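PDB 4GE1: biogenic amine-binding protein from Rhodnius prolixus, which binds biogenic amines such as serotonin and norepinephrine in the saliva of a blood-feeding insect, and is seen here holding tryptamine. Local coordinates for residues A[86-94]-A[105-113]; A[53-61]-A[187-196]. All coordinates share one frame; numbering follows the deposited sequence.

Both contacts belong to one lipocalin beta barrel, and their centres lie about 14 Å apart. Contact 1 pairs two neighbouring strands of the wall; contact 2 closes a longer loop of chain, within which contact 1 is nested, by bringing the C-terminal segment 187-196 against strand 55-64. Two polar bridges join them. Tyr-89 OH of contact 1 lies 2.7 Å from Glu-58 OE2 of contact 2, and Glu-105 OE2 lies 2.8 Å from Tyr-195 OH, both probable hydrogen bonds. Each contact also reaches tryptamine: Tyr-89, Arg-106, Val-110 and Tyr-112 come from contact 1, while Phe-60 comes from contact 2.

Contact 1: residues A[86-94]-A[105-113]; sequences NGKYTAKNV and ERTLQVSYI. With TSS (2-(1H-indol-3-yl)ethanamine), chain E.
Asn-93 OD1 is gripped by two nitrogens of a single guanidinium, Arg-106 NH2 at 2.9 Å and Arg-106 NE at 3.0 Å. The oxygen sits close to the guanidinium plane, at its NE side, yet both donors reach it from the same face of the amide, above the carbonyl plane. Accordingly the two flat groups are turned 59° against each other while their side chains run alongside. Arg-106 CG is wedged between its own backbone N and carbonyl carbon (chi1 62°), and the chain beyond is extended, which carries NE up to the amide. Leu-108 CD1 lies over the rim of one guanidinium face and also touches Asn-93 CB.

This pair belongs to an antiparallel hairpin of the lipocalin barrel. Tyr-89 with Val-110, Ala-91 with Leu-108 and Asn-93 with Arg-106 are its hydrogen-bonded pairs, and Leu-108 N meets Ala-91 O at 2.9 Å with an N-H...O angle of 174°. Toward the far end Tyr-112 N bonds to Gly-87 O at 2.7 Å.

On the pocket face, Val-110 CB lies 3.9 Å from the centroid of the Tyr-89 ring, a CH-pi contact, and Tyr-112 CE1 approaches the edge of that ring. Val-110 CG2 then meets tryptamine CZ3 at 3.7 Å. The opposite face is more polar: Lys-92 NZ makes a salt bridge to Glu-105 OE1 at 3.2 Å, while the other oxygen, Glu-105 OE2, is hydrogen-bonded to Tyr-195 OH.

With OD1 committed to the arginine, Asn-93 ND2 is turned to donate to Ser-75 OG and to Asp-73 OD2, the oxygen that also bonds to the ligand. This is consistent with a second-shell role for Asn-93: the bonds from both ends of its amide would fix its rotation and could help position the Asp-73 carboxylate that bonds to tryptamine.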
loop_
_atom_site.group_PDB
_atom_site.type_symbol
_atom_site.label_atom_id
_atom_site.label_comp_id
_atom_site.label_asym_id
_atom_site.label_seq_id
_atom_site.Cartn_x
_atom_site.Cartn_y
_atom_site.Cartn_z
ATOM N N ASN A 86 6.254 -12.864 10.610
ATOM C CA ASN A 86 5.283 -11.782 10.728
ATOM C C ASN A 86 5.059 -11.005 9.439
ATOM O O ASN A 86 5.872 -11.052 8.517
ATOM C CB ASN A 86 5.688 -10.815 11.840
ATOM C CG ASN A 86 6.023 -11.525 13.129
ATOM O OD1 ASN A 86 5.180 -12.209 13.711
ATOM N ND2 ASN A 86 7.260 -11.365 13.588
ATOM N N GLY A 87 3.949 -10.279 9.392
ATOM C CA GLY A 87 3.632 -9.443 8.251
ATOM C C GLY A 87 4.335 -8.107 8.352
ATOM O O GLY A 87 3.693 -7.057 8.436
ATOM N N LYS A 88 5.661 -8.146 8.333
ATOM C CA LYS A 88 6.462 -6.943 8.520
ATOM C C LYS A 88 7.741 -7.011 7.705
ATOM O O LYS A 88 8.473 -8.002 7.758
ATOM C CB LYS A 88 6.800 -6.767 9.997
ATOM C CG LYS A 88 7.735 -5.609 10.293
ATOM C CD LYS A 88 7.872 -5.413 11.799
ATOM C CE LYS A 88 8.761 -4.223 12.127
ATOM N NZ LYS A 88 8.199 -2.928 11.631
ATOM N N TYR A 89 8.012 -5.957 6.950
ATOM C CA TYR A 89 9.180 -5.952 6.085
ATOM C C TYR A 89 9.604 -4.544 5.718
ATOM O O TYR A 89 8.870 -3.580 5.930
ATOM C CB TYR A 89 8.937 -6.790 4.814
ATOM C CG TYR A 89 7.836 -6.286 3.894
ATOM C CD1 TYR A 89 8.142 -5.661 2.688
ATOM C CD2 TYR A 89 6.495 -6.453 4.218
ATOM C CE1 TYR A 89 7.140 -5.195 1.835
ATOM C CE2 TYR A 89 5.484 -5.988 3.369
ATOM C CZ TYR A 89 5.816 -5.368 2.182
ATOM O OH TYR A 89 4.822 -4.913 1.346
ATOM N N THR A 90 10.810 -4.440 5.182
ATOM C CA THR A 90 11.299 -3.194 4.633
ATOM C C THR A 90 11.390 -3.308 3.112
ATOM O O THR A 90 11.742 -4.357 2.563
ATOM C CB THR A 90 12.678 -2.845 5.204
ATOM O OG1 THR A 90 12.681 -3.084 6.616
ATOM C CG2 THR A 90 13.000 -1.382 4.942
ATOM N N ALA A 91 11.064 -2.223 2.433
ATOM C CA ALA A 91 11.113 -2.204 0.984
ATOM C C ALA A 91 11.807 -0.937 0.521
ATOM O O ALA A 91 11.813 0.077 1.223
ATOM C CB ALA A 91 9.708 -2.295 0.406
ATOM N N LYS A 92 12.442 -1.019 -0.637
ATOM C CA LYS A 92 12.889 0.167 -1.341
ATOM C C LYS A 92 11.718 0.579 -2.234
ATOM O O LYS A 92 11.219 -0.220 -3.038
ATOM C CB LYS A 92 14.132 -0.142 -2.179
ATOM C CG LYS A 92 14.655 1.033 -3.005
ATOM C CD LYS A 92 14.808 2.280 -2.143
ATOM C CE LYS A 92 16.012 3.107 -2.560
ATOM N NZ LYS A 92 17.280 2.384 -2.277
ATOM N N ASN A 93 11.243 1.804 -2.066
ATOM C CA ASN A 93 10.146 2.277 -2.897
ATOM C C ASN A 93 10.626 3.390 -3.810
ATOM O O ASN A 93 11.260 4.351 -3.368
ATOM C CB ASN A 93 8.939 2.698 -2.053
ATOM C CG ASN A 93 7.775 3.216 -2.904
ATOM O OD1 ASN A 93 7.702 4.399 -3.209
ATOM N ND2 ASN A 93 6.865 2.327 -3.277
ATOM N N VAL A 94 10.350 3.222 -5.098
ATOM C CA VAL A 94 10.827 4.137 -6.116
ATOM C C VAL A 94 9.652 4.842 -6.779
ATOM O O VAL A 94 8.739 4.195 -7.300
ATOM C CB VAL A 94 11.643 3.380 -7.183
ATOM C CG1 VAL A 94 12.351 4.357 -8.113
ATOM C CG2 VAL A 94 12.651 2.457 -6.515
ATOM N N GLU A 105 13.486 7.979 -4.746
ATOM C CA GLU A 105 13.460 6.693 -4.047
ATOM C C GLU A 105 13.546 6.874 -2.519
ATOM O O GLU A 105 14.078 7.881 -2.011
ATOM C CB GLU A 105 14.601 5.785 -4.540
ATOM C CG GLU A 105 16.011 6.387 -4.393
ATOM C CD GLU A 105 17.104 5.559 -5.085
ATOM O OE1 GLU A 105 17.765 4.741 -4.408
ATOM O OE2 GLU A 105 17.328 5.753 -6.301
ATOM N N ARG A 106 13.028 5.895 -1.788
ATOM C CA ARG A 106 13.007 5.961 -0.337
ATOM C C ARG A 106 12.883 4.564 0.242
ATOM O O ARG A 106 12.552 3.601 -0.464
ATOM C CB ARG A 106 11.799 6.767 0.105
ATOM C CG ARG A 106 10.511 6.117 -0.326
ATOM C CD ARG A 106 9.357 7.089 -0.365
ATOM N NE ARG A 106 8.295 6.583 -1.232
ATOM C CZ ARG A 106 7.026 6.972 -1.170
ATOM N NH1 ARG A 106 6.656 7.873 -0.269
ATOM N NH2 ARG A 106 6.128 6.457 -2.003
ATOM N N THR A 107 13.136 4.464 1.540
ATOM C CA THR A 107 12.945 3.222 2.269
ATOM C C THR A 107 11.621 3.288 3.022
ATOM O O THR A 107 11.324 4.289 3.677
ATOM C CB THR A 107 14.072 3.022 3.285
ATOM O OG1 THR A 107 15.332 3.192 2.629
ATOM C CG2 THR A 107 14.001 1.639 3.906
ATOM N N LEU A 108 10.829 2.226 2.926
ATOM C CA LEU A 108 9.552 2.161 3.628
ATOM C C LEU A 108 9.495 0.953 4.548
ATOM O O LEU A 108 9.746 -0.180 4.121
ATOM C CB LEU A 108 8.387 2.097 2.636
ATOM C CG LEU A 108 8.168 3.325 1.752
ATOM C CD1 LEU A 108 7.022 3.122 0.773
ATOM C CD2 LEU A 108 7.897 4.514 2.622
ATOM N N GLN A 109 9.171 1.195 5.814
ATOM C CA GLN A 109 8.921 0.102 6.747
ATOM C C GLN A 109 7.435 -0.238 6.712
ATOM O O GLN A 109 6.587 0.609 7.012
ATOM C CB GLN A 109 9.355 0.503 8.159
ATOM C CG GLN A 109 10.770 1.070 8.214
ATOM C CD GLN A 109 11.211 1.445 9.626
ATOM O OE1 GLN A 109 10.425 1.394 10.575
ATOM N NE2 GLN A 109 12.479 1.814 9.768
ATOM N N VAL A 110 7.120 -1.474 6.334
ATOM C CA VAL A 110 5.733 -1.884 6.173
ATOM C C VAL A 110 5.300 -2.815 7.297
ATOM O O VAL A 110 6.000 -3.781 7.624
ATOM C CB VAL A 110 5.511 -2.596 4.813
ATOM C CG1 VAL A 110 4.029 -2.844 4.575
ATOM C CG2 VAL A 110 6.114 -1.784 3.660
ATOM N N SER A 111 4.144 -2.540 7.890
ATOM C CA SER A 111 3.642 -3.397 8.963
ATOM C C SER A 111 2.178 -3.742 8.759
ATOM O O SER A 111 1.307 -2.888 8.923
ATOM C CB SER A 111 3.808 -2.711 10.329
ATOM O OG SER A 111 5.061 -2.063 10.431
ATOM N N TYR A 112 1.903 -4.990 8.404
ATOM C CA TYR A 112 0.521 -5.433 8.277
ATOM C C TYR A 112 -0.087 -5.767 9.635
ATOM O O TYR A 112 0.317 -6.714 10.316
ATOM C CB TYR A 112 0.363 -6.568 7.250
ATOM C CG TYR A 112 0.278 -6.023 5.842
ATOM C CD1 TYR A 112 1.405 -5.948 5.038
ATOM C CD2 TYR A 112 -0.921 -5.528 5.339
ATOM C CE1 TYR A 112 1.338 -5.425 3.752
ATOM C CE2 TYR A 112 -1.000 -4.997 4.052
ATOM C CZ TYR A 112 0.134 -4.952 3.264
ATOM O OH TYR A 112 0.080 -4.422 1.993
ATOM N N ILE A 113 -1.052 -4.940 10.018
ATOM C CA ILE A 113 -1.771 -5.065 11.269
ATOM C C ILE A 113 -2.714 -6.265 11.252
ATOM O O ILE A 113 -2.858 -6.966 12.262
ATOM C CB ILE A 113 -2.564 -3.776 11.533
ATOM C CG1 ILE A 113 -1.601 -2.606 11.718
ATOM C CG2 ILE A 113 -3.476 -3.937 12.732
ATOM C CD1 ILE A 113 -2.280 -1.256 11.774
HETATM N N1 TSS E . 2.675 3.197 -2.513
HETATM C CA TSS E . 3.262 3.801 -1.342
HETATM C CB TSS E . 2.493 3.694 -0.063
HETATM C CG TSS E . 1.749 2.423 0.200
HETATM C CD1 TSS E . 0.371 2.258 0.207
HETATM N NE1 TSS E . 0.080 0.974 0.500
HETATM C CE2 TSS E . 1.253 0.268 0.679
HETATM C CD2 TSS E . 2.298 1.140 0.505
HETATM C CZ2 TSS E . 1.499 -1.098 0.985
HETATM C CH2 TSS E . 2.806 -1.556 1.123
HETATM C CZ3 TSS E . 3.870 -0.668 0.947
HETATM C CE3 TSS E . 3.627 0.676 0.639
#

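Contact 2: residues A[53-61]-A[187-196]; sequences DGKIKEVFS and LLKQSFPNYE. With TSS (2-(1H-indol-3-yl)ethanamine), chain E.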
loop_
_atom_site.group_PDB
_atom_site.type_symbol
_atom_site.label_atom_id
_atom_site.label_comp_id
_atom_site.label_asym_id
_atom_site.label_seq_id
_atom_site.Cartn_x
_atom_site.Cartn_y
_atom_site.Cartn_z
ATOM N N ASP A 53 12.448 -16.592 -7.441
ATOM C CA ASP A 53 13.743 -16.072 -7.019
ATOM C C ASP A 53 13.633 -15.375 -5.661
ATOM O O ASP A 53 14.634 -14.932 -5.104
ATOM C CB ASP A 53 14.304 -15.102 -8.061
ATOM C CG ASP A 53 13.391 -13.908 -8.300
ATOM O OD1 ASP A 53 12.392 -13.758 -7.562
ATOM O OD2 ASP A 53 13.675 -13.115 -9.223
ATOM N N GLY A 54 12.411 -15.267 -5.147
ATOM C CA GLY A 54 12.174 -14.668 -3.847
ATOM C C GLY A 54 11.979 -13.158 -3.857
ATOM O O GLY A 54 11.932 -12.525 -2.801
ATOM N N LYS A 55 11.868 -12.576 -5.045
ATOM C CA LYS A 55 11.626 -11.142 -5.167
ATOM C C LYS A 55 10.146 -10.804 -4.997
ATOM O O LYS A 55 9.270 -11.498 -5.518
ATOM C CB LYS A 55 12.130 -10.618 -6.516
ATOM C CG LYS A 55 13.646 -10.695 -6.698
ATOM C CD LYS A 55 14.071 -10.133 -8.053
ATOM C CE LYS A 55 15.591 -10.060 -8.180
ATOM N NZ LYS A 55 16.143 -10.952 -9.251
ATOM N N ILE A 56 9.867 -9.738 -4.256
ATOM C CA ILE A 56 8.509 -9.205 -4.193
ATOM C C ILE A 56 8.482 -7.851 -4.885
ATOM O O ILE A 56 9.367 -7.023 -4.685
ATOM C CB ILE A 56 7.980 -9.106 -2.742
ATOM C CG1 ILE A 56 7.773 -10.505 -2.154
ATOM C CG2 ILE A 56 6.665 -8.343 -2.693
ATOM C CD1 ILE A 56 9.004 -11.079 -1.538
ATOM N N LYS A 57 7.474 -7.631 -5.717
ATOM C CA LYS A 57 7.412 -6.418 -6.513
ATOM C C LYS A 57 6.008 -5.873 -6.422
ATOM O O LYS A 57 5.054 -6.625 -6.575
ATOM C CB LYS A 57 7.765 -6.733 -7.970
ATOM C CG LYS A 57 7.794 -5.520 -8.889
ATOM C CD LYS A 57 8.538 -5.869 -10.172
ATOM C CE LYS A 57 8.674 -4.680 -11.100
ATOM N NZ LYS A 57 9.429 -5.078 -12.330
ATOM N N GLU A 58 5.871 -4.575 -6.146
ATOM C CA GLU A 58 4.546 -3.993 -5.953
ATOM C C GLU A 58 4.427 -2.673 -6.703
ATOM O O GLU A 58 5.182 -1.739 -6.444
ATOM C CB GLU A 58 4.259 -3.779 -4.464
ATOM C CG GLU A 58 4.687 -4.936 -3.567
ATOM C CD GLU A 58 4.300 -4.721 -2.110
ATOM O OE1 GLU A 58 3.090 -4.773 -1.800
ATOM O OE2 GLU A 58 5.209 -4.499 -1.281
ATOM N N VAL A 59 3.486 -2.615 -7.641
ATOM C CA VAL A 59 3.359 -1.452 -8.507
ATOM C C VAL A 59 2.081 -0.689 -8.212
ATOM O O VAL A 59 0.990 -1.266 -8.242
ATOM C CB VAL A 59 3.388 -1.848 -9.991
ATOM C CG1 VAL A 59 3.135 -0.631 -10.863
ATOM C CG2 VAL A 59 4.728 -2.485 -10.344
ATOM N N PHE A 60 2.224 0.605 -7.921
ATOM C CA PHE A 60 1.092 1.438 -7.512
ATOM C C PHE A 60 0.674 2.434 -8.596
ATOM O O PHE A 60 1.513 3.093 -9.206
ATOM C CB PHE A 60 1.426 2.216 -6.231
ATOM C CG PHE A 60 1.735 1.340 -5.031
ATOM C CD1 PHE A 60 2.994 0.793 -4.862
ATOM C CD2 PHE A 60 0.775 1.106 -4.056
ATOM C CE1 PHE A 60 3.286 0.003 -3.755
ATOM C CE2 PHE A 60 1.061 0.311 -2.941
ATOM C CZ PHE A 60 2.311 -0.238 -2.794
ATOM N N SER A 61 -0.631 2.522 -8.829
ATOM C CA SER A 61 -1.212 3.594 -9.623
ATOM C C SER A 61 -1.988 4.536 -8.690
ATOM O O SER A 61 -2.979 4.137 -8.077
ATOM C CB SER A 61 -2.140 3.008 -10.699
ATOM O OG SER A 61 -3.016 3.984 -11.230
ATOM N N LEU A 187 4.575 -2.134 -15.956
ATOM C CA LEU A 187 5.695 -1.891 -15.051
ATOM C C LEU A 187 6.037 -3.143 -14.240
ATOM O O LEU A 187 7.203 -3.400 -13.930
ATOM C CB LEU A 187 5.427 -0.681 -14.140
ATOM C CG LEU A 187 5.491 0.686 -14.835
ATOM C CD1 LEU A 187 5.217 1.814 -13.869
ATOM C CD2 LEU A 187 6.844 0.880 -15.499
ATOM N N LEU A 188 5.021 -3.934 -13.921
ATOM C CA LEU A 188 5.241 -5.157 -13.169
ATOM C C LEU A 188 6.161 -6.111 -13.932
ATOM O O LEU A 188 6.994 -6.801 -13.333
ATOM C CB LEU A 188 3.912 -5.842 -12.856
ATOM C CG LEU A 188 3.995 -7.035 -11.901
ATOM C CD1 LEU A 188 3.970 -6.563 -10.454
ATOM C CD2 LEU A 188 2.851 -8.002 -12.164
ATOM N N LYS A 189 6.014 -6.146 -15.251
ATOM C CA LYS A 189 6.811 -7.058 -16.069
ATOM C C LYS A 189 8.149 -6.440 -16.504
ATOM O O LYS A 189 9.105 -7.153 -16.801
ATOM C CB LYS A 189 6.004 -7.552 -17.274
ATOM C CG LYS A 189 6.684 -8.669 -18.052
ATOM C CD LYS A 189 5.674 -9.609 -18.692
ATOM C CE LYS A 189 4.759 -8.878 -19.663
ATOM N NZ LYS A 189 3.824 -9.814 -20.351
ATOM N N GLN A 190 8.210 -5.112 -16.511
ATOM C CA GLN A 190 9.414 -4.370 -16.886
ATOM C C GLN A 190 10.614 -4.671 -15.987
ATOM O O GLN A 190 10.464 -4.854 -14.776
ATOM C CB GLN A 190 9.117 -2.872 -16.836
ATOM C CG GLN A 190 10.225 -1.984 -17.372
ATOM C CD GLN A 190 9.676 -0.690 -17.936
ATOM O OE1 GLN A 190 8.701 -0.700 -18.690
ATOM N NE2 GLN A 190 10.287 0.433 -17.562
ATOM N N SER A 191 11.809 -4.700 -16.577
ATOM C CA SER A 191 13.026 -4.939 -15.803
ATOM C C SER A 191 13.560 -3.662 -15.151
ATOM O O SER A 191 13.583 -2.607 -15.777
ATOM C CB SER A 191 14.121 -5.567 -16.673
ATOM O OG SER A 191 15.300 -5.768 -15.907
ATOM N N PHE A 192 13.987 -3.767 -13.895
ATOM C CA PHE A 192 14.628 -2.654 -13.193
ATOM C C PHE A 192 15.915 -3.139 -12.545
ATOM O O PHE A 192 15.944 -3.398 -11.342
ATOM C CB PHE A 192 13.705 -2.085 -12.106
ATOM C CG PHE A 192 12.464 -1.434 -12.638
ATOM C CD1 PHE A 192 12.425 -0.069 -12.863
ATOM C CD2 PHE A 192 11.327 -2.184 -12.897
ATOM C CE1 PHE A 192 11.277 0.536 -13.345
ATOM C CE2 PHE A 192 10.176 -1.584 -13.383
ATOM C CZ PHE A 192 10.155 -0.226 -13.611
ATOM N N PRO A 193 16.986 -3.267 -13.337
ATOM C CA PRO A 193 18.221 -3.871 -12.820
ATOM C C PRO A 193 18.840 -3.119 -11.640
ATOM O O PRO A 193 19.634 -3.707 -10.907
ATOM C CB PRO A 193 19.167 -3.845 -14.030
ATOM C CG PRO A 193 18.576 -2.856 -14.982
ATOM C CD PRO A 193 17.099 -2.894 -14.757
ATOM N N ASN A 194 18.492 -1.851 -11.461
ATOM C CA ASN A 194 19.096 -1.052 -10.397
ATOM C C ASN A 194 18.472 -1.279 -9.023
ATOM O O ASN A 194 19.018 -0.842 -8.009
ATOM C CB ASN A 194 19.058 0.434 -10.752
ATOM C CG ASN A 194 20.040 0.794 -11.844
ATOM O OD1 ASN A 194 20.965 0.034 -12.140
ATOM N ND2 ASN A 194 19.852 1.961 -12.447
ATOM N N TYR A 195 17.331 -1.960 -8.997
ATOM C CA TYR A 195 16.600 -2.202 -7.752
ATOM C C TYR A 195 16.304 -3.688 -7.590
ATOM O O TYR A 195 16.022 -4.162 -6.489
ATOM C CB TYR A 195 15.302 -1.379 -7.719
ATOM C CG TYR A 195 15.562 0.100 -7.893
ATOM C CD1 TYR A 195 16.006 0.878 -6.826
ATOM C CD2 TYR A 195 15.394 0.713 -9.130
ATOM C CE1 TYR A 195 16.267 2.228 -6.984
ATOM C CE2 TYR A 195 15.652 2.066 -9.298
ATOM C CZ TYR A 195 16.088 2.818 -8.222
ATOM O OH TYR A 195 16.344 4.161 -8.387
ATOM N N GLU A 196 16.375 -4.417 -8.697
ATOM C CA GLU A 196 16.122 -5.854 -8.683
ATOM C C GLU A 196 17.409 -6.621 -8.439
ATOM O O GLU A 196 17.724 -7.578 -9.145
ATOM C CB GLU A 196 15.442 -6.305 -9.978
ATOM C CG GLU A 196 13.981 -5.883 -10.032
ATOM C CD GLU A 196 13.320 -6.143 -11.368
ATOM O OE1 GLU A 196 14.039 -6.488 -12.338
ATOM O OE2 GLU A 196 12.078 -5.992 -11.437
HETATM N N1 TSS E . 2.675 3.197 -2.513
HETATM C CA TSS E . 3.262 3.801 -1.342
HETATM C CB TSS E . 2.493 3.694 -0.063
HETATM C CG TSS E . 1.749 2.423 0.200
HETATM C CD1 TSS E . 0.371 2.258 0.207
HETATM N NE1 TSS E . 0.080 0.974 0.500
HETATM C CE2 TSS E . 1.253 0.268 0.679
HETATM C CD2 TSS E . 2.298 1.140 0.505
HETATM C CZ2 TSS E . 1.499 -1.098 0.985
HETATM C CH2 TSS E . 2.806 -1.556 1.123
HETATM C CZ3 TSS E . 3.870 -0.668 0.947
HETATM C CE3 TSS E . 3.627 0.676 0.639
#
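Lys-57 and Val-59, on a strand of the lipocalin barrel, face the end of helix 181-189 and the C-terminal tail that follows it, which together pack on the outside of the wall.

The charged interactions converge on Lys-57 NZ. It forms a salt bridge to Glu-196 OE2 at 2.9 Å, meeting the oxygen nearly along its C-O axis. With CG anti to the backbone nitrogen (chi1 -177°) and every later torsion extended, the lysine stretches its full length from strand to tail. Phe-192 turns its ring edge, through CD2, to Lys-57 NZ, so the ammonium group is beside the ring and not over its face.

Hydrogen bonds to main-chain oxygens add to this grip. Lys-57 NZ donates to Leu-188 O at 3.1 Å from a position 63° out of the carbonyl plane, and weakly to Leu-187 O at 3.2 Å. Because these carbonyls belong to the last turn of the helix, the ammonium group stands where the helix dipole would be expected to favour positive charge. The other carboxylate oxygen, Glu-196 OE1, accepts from Phe-192 N at 3.1 Å, so one carboxylate holds the lysine and also ties the tail into a compact turn.

Apolar contact lies beside the polar cluster. Val-59 CG1 meets Leu-187 CB at 4.0 Å, the two side chains crossing at about a right angle, while Val-59 CG2 lies 4.1 Å from Leu-188 CD1.

Alternation along the strand separates these roles: while Lys-57 and Val-59 face the helix end and tail, Phe-60 serves the pocket. There the ligand amine, tryptamine N1, rests over the centre of the Phe-60 ring, 3.0 Å above its plane, and 3.2 Å from Phe-60 CD2.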